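3-hydroxyacyl-CoA dehydrogenase (Archaeoglobus fulgidus, PDB 1ZEJ) probably works as an NAD-dependent dehydrogenase of the 3-hydroxyacyl-CoA dehydrogenase family, oxidising a hydroxyl group of its substrate, and forms a homodimer. Local coordinates at residues Ala20-Ala32 and Gly127-Leu139. Residues are numbered along the deposited sequence; the frame is centred on the assembly and turned at random.
Sequences AGLMGRGIAIAIA and GVHWMNPPHVMPL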
loop_
_atom_site.group_PDB
_atom_site.type_symbol
_atom_site.label_atom_id
_atom_site.label_comp_id
_atom_site.label_asym_id
_atom_site.label_seq_id
_atom_site.Cartn_x
_atom_site.Cartn_y
_atom_site.Cartn_z
ATOM N N ALA A 20 -29.372 7.092 8.975
ATOM C CA ALA A 20 -29.471 5.679 9.300
ATOM C C ALA A 20 -29.131 4.817 8.062
ATOM O O ALA A 20 -29.540 3.680 7.960
ATOM C CB ALA A 20 -30.886 5.367 9.820
ATOM N N GLY A 21 -28.378 5.370 7.120
ATOM C CA GLY A 21 -27.831 4.571 6.007
ATOM C C GLY A 21 -26.688 3.719 6.522
ATOM O O GLY A 21 -26.472 3.624 7.714
ATOM N N LEU A 22 -25.999 3.044 5.607
ATOM C CA LEU A 22 -24.927 2.110 5.959
ATOM C C LEU A 22 -23.883 2.715 6.921
ATOM O O LEU A 22 -23.515 2.097 7.926
ATOM C CB LEU A 22 -24.233 1.636 4.668
ATOM C CG LEU A 22 -22.974 0.749 4.809
ATOM C CD1 LEU A 22 -23.344 -0.634 5.301
ATOM C CD2 LEU A 22 -22.240 0.653 3.438
HETATM N N MSE A 23 -23.427 3.926 6.632
HETATM C CA MSE A 23 -22.349 4.486 7.402
HETATM C C MSE A 23 -22.880 4.872 8.802
HETATM O O MSE A 23 -22.243 4.519 9.781
HETATM C CB MSE A 23 -21.663 5.653 6.679
HETATM C CG MSE A 23 -20.833 5.189 5.475
HETATM SE SE MSE A 23 -19.446 3.804 5.890
HETATM C CE MSE A 23 -18.437 4.919 6.995
ATOM N N GLY A 24 -24.017 5.570 8.876
ATOM C CA GLY A 24 -24.642 5.966 10.159
ATOM C C GLY A 24 -24.932 4.789 11.059
ATOM O O GLY A 24 -24.602 4.788 12.246
ATOM N N ARG A 25 -25.540 3.772 10.465
ATOM C CA ARG A 25 -25.825 2.483 11.096
ATOM C C ARG A 25 -24.542 1.841 11.650
ATOM O O ARG A 25 -24.495 1.398 12.815
ATOM C CB ARG A 25 -26.577 1.520 10.171
ATOM C CG ARG A 25 -26.087 0.089 10.258
ATOM C CD ARG A 25 -26.989 -0.849 9.505
ATOM N NE ARG A 25 -26.412 -1.360 8.268
ATOM C CZ ARG A 25 -25.431 -2.263 8.201
ATOM N NH1 ARG A 25 -24.849 -2.736 9.297
ATOM N NH2 ARG A 25 -25.015 -2.679 7.019
ATOM N N GLY A 26 -23.473 1.853 10.842
ATOM C CA GLY A 26 -22.190 1.282 11.270
ATOM C C GLY A 26 -21.539 2.060 12.396
ATOM O O GLY A 26 -20.967 1.466 13.321
ATOM N N ILE A 27 -21.613 3.382 12.328
ATOM C CA ILE A 27 -21.073 4.261 13.374
ATOM C C ILE A 27 -21.832 4.012 14.697
ATOM O O ILE A 27 -21.229 3.918 15.765
ATOM C CB ILE A 27 -21.129 5.756 12.963
ATOM C CG1 ILE A 27 -20.169 6.077 11.785
ATOM C CG2 ILE A 27 -20.825 6.685 14.138
ATOM C CD1 ILE A 27 -20.512 7.381 11.072
ATOM N N ALA A 28 -23.152 3.902 14.616
ATOM C CA ALA A 28 -24.002 3.621 15.786
ATOM C C ALA A 28 -23.615 2.274 16.432
ATOM O O ALA A 28 -23.465 2.210 17.650
ATOM C CB ALA A 28 -25.471 3.614 15.385
ATOM N N ILE A 29 -23.327 1.262 15.605
ATOM C CA ILE A 29 -22.871 -0.042 16.091
ATOM C C ILE A 29 -21.510 0.050 16.751
ATOM O O ILE A 29 -21.323 -0.484 17.817
ATOM C CB ILE A 29 -22.851 -1.110 14.984
ATOM C CG1 ILE A 29 -24.258 -1.395 14.495
ATOM C CG2 ILE A 29 -22.136 -2.378 15.445
ATOM C CD1 ILE A 29 -24.293 -2.195 13.201
ATOM N N ALA A 30 -20.583 0.757 16.142
ATOM C CA ALA A 30 -19.253 0.968 16.731
ATOM C C ALA A 30 -19.328 1.662 18.093
ATOM O O ALA A 30 -18.701 1.249 19.065
ATOM C CB ALA A 30 -18.375 1.776 15.760
ATOM N N ILE A 31 -20.146 2.701 18.177
ATOM C CA ILE A 31 -20.232 3.482 19.390
ATOM C C ILE A 31 -21.016 2.765 20.537
ATOM O O ILE A 31 -20.697 2.933 21.720
ATOM C CB ILE A 31 -20.841 4.861 19.033
ATOM C CG1 ILE A 31 -19.825 5.626 18.177
ATOM C CG2 ILE A 31 -21.204 5.658 20.299
ATOM C CD1 ILE A 31 -20.269 6.936 17.694
ATOM N N ALA A 32 -22.045 2.001 20.176
ATOM C CA ALA A 32 -22.916 1.378 21.121
ATOM C C ALA A 32 -22.216 0.300 21.938
ATOM O O ALA A 32 -22.756 -0.095 22.967
ATOM C CB ALA A 32 -24.130 0.797 20.435
ATOM N N GLY A 127 -14.209 16.935 10.787
ATOM C CA GLY A 127 -14.559 15.760 9.993
ATOM C C GLY A 127 -14.100 14.564 10.797
ATOM O O GLY A 127 -13.030 14.591 11.420
ATOM N N VAL A 128 -14.901 13.501 10.789
ATOM C CA VAL A 128 -14.446 12.192 11.350
ATOM C C VAL A 128 -14.762 11.141 10.302
ATOM O O VAL A 128 -15.965 10.811 10.098
ATOM C CB VAL A 128 -15.087 11.835 12.717
ATOM C CG1 VAL A 128 -14.725 10.476 13.175
ATOM C CG2 VAL A 128 -14.710 12.796 13.776
ATOM N N HIS A 129 -13.706 10.627 9.664
ATOM C CA HIS A 129 -13.726 9.730 8.540
ATOM C C HIS A 129 -13.517 8.283 9.008
ATOM O O HIS A 129 -12.434 7.883 9.431
ATOM C CB HIS A 129 -12.643 10.194 7.561
ATOM C CG HIS A 129 -12.490 9.350 6.347
ATOM N ND1 HIS A 129 -11.274 9.202 5.709
ATOM C CD2 HIS A 129 -13.392 8.630 5.624
ATOM C CE1 HIS A 129 -11.428 8.396 4.670
ATOM N NE2 HIS A 129 -12.702 8.031 4.604
ATOM N N TRP A 130 -14.629 7.562 9.053
ATOM C CA TRP A 130 -14.673 6.175 9.465
ATOM C C TRP A 130 -14.456 5.338 8.252
ATOM O O TRP A 130 -14.810 5.728 7.154
ATOM C CB TRP A 130 -16.056 5.823 10.014
ATOM C CG TRP A 130 -16.455 6.531 11.287
ATOM C CD1 TRP A 130 -16.955 7.797 11.387
ATOM C CD2 TRP A 130 -16.430 6.012 12.615
ATOM N NE1 TRP A 130 -17.241 8.096 12.683
ATOM C CE2 TRP A 130 -16.908 7.020 13.463
ATOM C CE3 TRP A 130 -16.033 4.801 13.173
ATOM C CZ2 TRP A 130 -17.029 6.847 14.844
ATOM C CZ3 TRP A 130 -16.170 4.617 14.549
ATOM C CH2 TRP A 130 -16.645 5.639 15.370
HETATM N N MSE A 131 -13.898 4.146 8.439
HETATM C CA MSE A 131 -13.683 3.223 7.322
HETATM C C MSE A 131 -14.847 2.222 7.309
HETATM O O MSE A 131 -15.727 2.251 8.165
HETATM C CB MSE A 131 -12.321 2.528 7.437
HETATM C CG MSE A 131 -11.156 3.434 7.769
HETATM SE SE MSE A 131 -10.787 4.753 6.375
HETATM C CE MSE A 131 -10.177 6.298 7.458
ATOM N N ASN A 132 -14.906 1.405 6.291
ATOM C CA ASN A 132 -16.070 0.566 6.062
ATOM C C ASN A 132 -15.751 -0.890 6.282
ATOM O O ASN A 132 -14.916 -1.415 5.562
ATOM C CB ASN A 132 -16.549 0.748 4.614
ATOM C CG ASN A 132 -17.960 0.189 4.381
ATOM O OD1 ASN A 132 -18.773 0.033 5.313
ATOM N ND2 ASN A 132 -18.251 -0.113 3.137
ATOM N N PRO A 133 -16.454 -1.572 7.214
ATOM C CA PRO A 133 -17.463 -1.068 8.166
ATOM C C PRO A 133 -16.855 -0.394 9.384
ATOM O O PRO A 133 -15.812 -0.878 9.882
ATOM C CB PRO A 133 -18.216 -2.328 8.591
ATOM C CG PRO A 133 -17.637 -3.478 7.836
ATOM C CD PRO A 133 -16.311 -3.027 7.309
ATOM N N PRO A 134 -17.477 0.724 9.853
ATOM C CA PRO A 134 -16.979 1.502 10.976
ATOM C C PRO A 134 -16.707 0.682 12.224
ATOM O O PRO A 134 -15.764 0.968 12.921
ATOM C CB PRO A 134 -18.106 2.482 11.221
ATOM C CG PRO A 134 -18.641 2.713 9.927
ATOM C CD PRO A 134 -18.677 1.371 9.286
ATOM N N HIS A 135 -17.498 -0.360 12.457
ATOM C CA HIS A 135 -17.410 -1.153 13.659
ATOM C C HIS A 135 -16.397 -2.262 13.537
ATOM O O HIS A 135 -16.142 -2.953 14.512
ATOM C CB HIS A 135 -18.769 -1.786 14.035
ATOM C CG HIS A 135 -19.554 -2.301 12.864
ATOM N ND1 HIS A 135 -19.852 -3.632 12.694
ATOM C CD2 HIS A 135 -20.129 -1.645 11.819
ATOM C CE1 HIS A 135 -20.560 -3.786 11.587
ATOM N NE2 HIS A 135 -20.743 -2.595 11.036
ATOM N N VAL A 136 -15.833 -2.463 12.347
ATOM C CA VAL A 136 -14.793 -3.462 12.163
ATOM C C VAL A 136 -13.397 -2.854 12.009
ATOM O O VAL A 136 -12.419 -3.305 12.621
ATOM C CB VAL A 136 -15.162 -4.328 10.931
ATOM C CG1 VAL A 136 -14.018 -5.280 10.530
ATOM C CG2 VAL A 136 -16.494 -5.089 11.205
HETATM N N MSE A 137 -13.297 -1.887 11.112
HETATM C CA MSE A 137 -12.016 -1.365 10.658
HETATM C C MSE A 137 -11.494 -0.425 11.754
HETATM O O MSE A 137 -12.230 0.417 12.220
HETATM C CB MSE A 137 -12.187 -0.585 9.352
HETATM C CG MSE A 137 -12.664 -1.417 8.200
HETATM SE SE MSE A 137 -11.598 -2.936 7.857
HETATM C CE MSE A 137 -10.178 -2.126 6.919
ATOM N N PRO A 138 -10.232 -0.606 12.186
ATOM C CA PRO A 138 -9.703 0.173 13.314
ATOM C C PRO A 138 -9.366 1.635 13.079
ATOM O O PRO A 138 -9.418 2.409 14.043
ATOM C CB PRO A 138 -8.451 -0.630 13.714
ATOM C CG PRO A 138 -8.032 -1.298 12.487
ATOM C CD PRO A 138 -9.283 -1.651 11.779
ATOM N N LEU A 139 -9.073 2.045 11.843
ATOM C CA LEU A 139 -8.646 3.421 11.600
ATOM C C LEU A 139 -9.814 4.394 11.528
ATOM O O LEU A 139 -10.840 4.118 10.883
ATOM C CB LEU A 139 -7.760 3.525 10.336
ATOM C CG LEU A 139 -7.240 4.935 10.072
ATOM C CD1 LEU A 139 -6.052 5.277 11.005
ATOM C CD2 LEU A 139 -6.815 5.088 8.683
#
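Ile27 lies over one face of the Trp130 indole, its CG1 making a CH-pi contact, 3.6 Å from the centroid of the five-membered ring and 5° off the normal. Here the helix after the glycine-rich turn of a Rossmann-type NAD-binding domain, helix 22-32, packs crosswise to strand 127-130 and against the loop beyond it. At the six-membered ring, Ala30 CB approaches CZ3 obliquely. The second flat group, the imidazole of His135, takes Ile29 CG2 over one face, again as CH-pi, while Gly26 O comes obliquely to CD2. Ile29 also meets the edge of the Arg25 guanidinium, its CD1 in the plane of that group. With CG anti to the carbonyl carbon (chi1 -65°), the indole is turned toward the helix; helix 150-162 also touches it, through Leu160. Replacing Trp130 with an alanine would probably open a gap beside Ile27 and Ala30 and leave Ile27 CG1 without the indole face it lies on. Gly26 lets Pro134 press close, since a CB there would clash with Pro134 CD; Pro134 CB sits 3.7 Å from Gly26 C. Leu22, Met23 and Asn132, all predicted to bind NAD(+), meet here: Leu22 CD2 and Met23 SE both border the Asn132 amide. The selenomethionine chain, bent at chi2 and chi3, tucks its methyl between Trp130 and Pro134, where CE lies 3.7 Å from Pro134 CG and 3.9 Å from Trp130 CB.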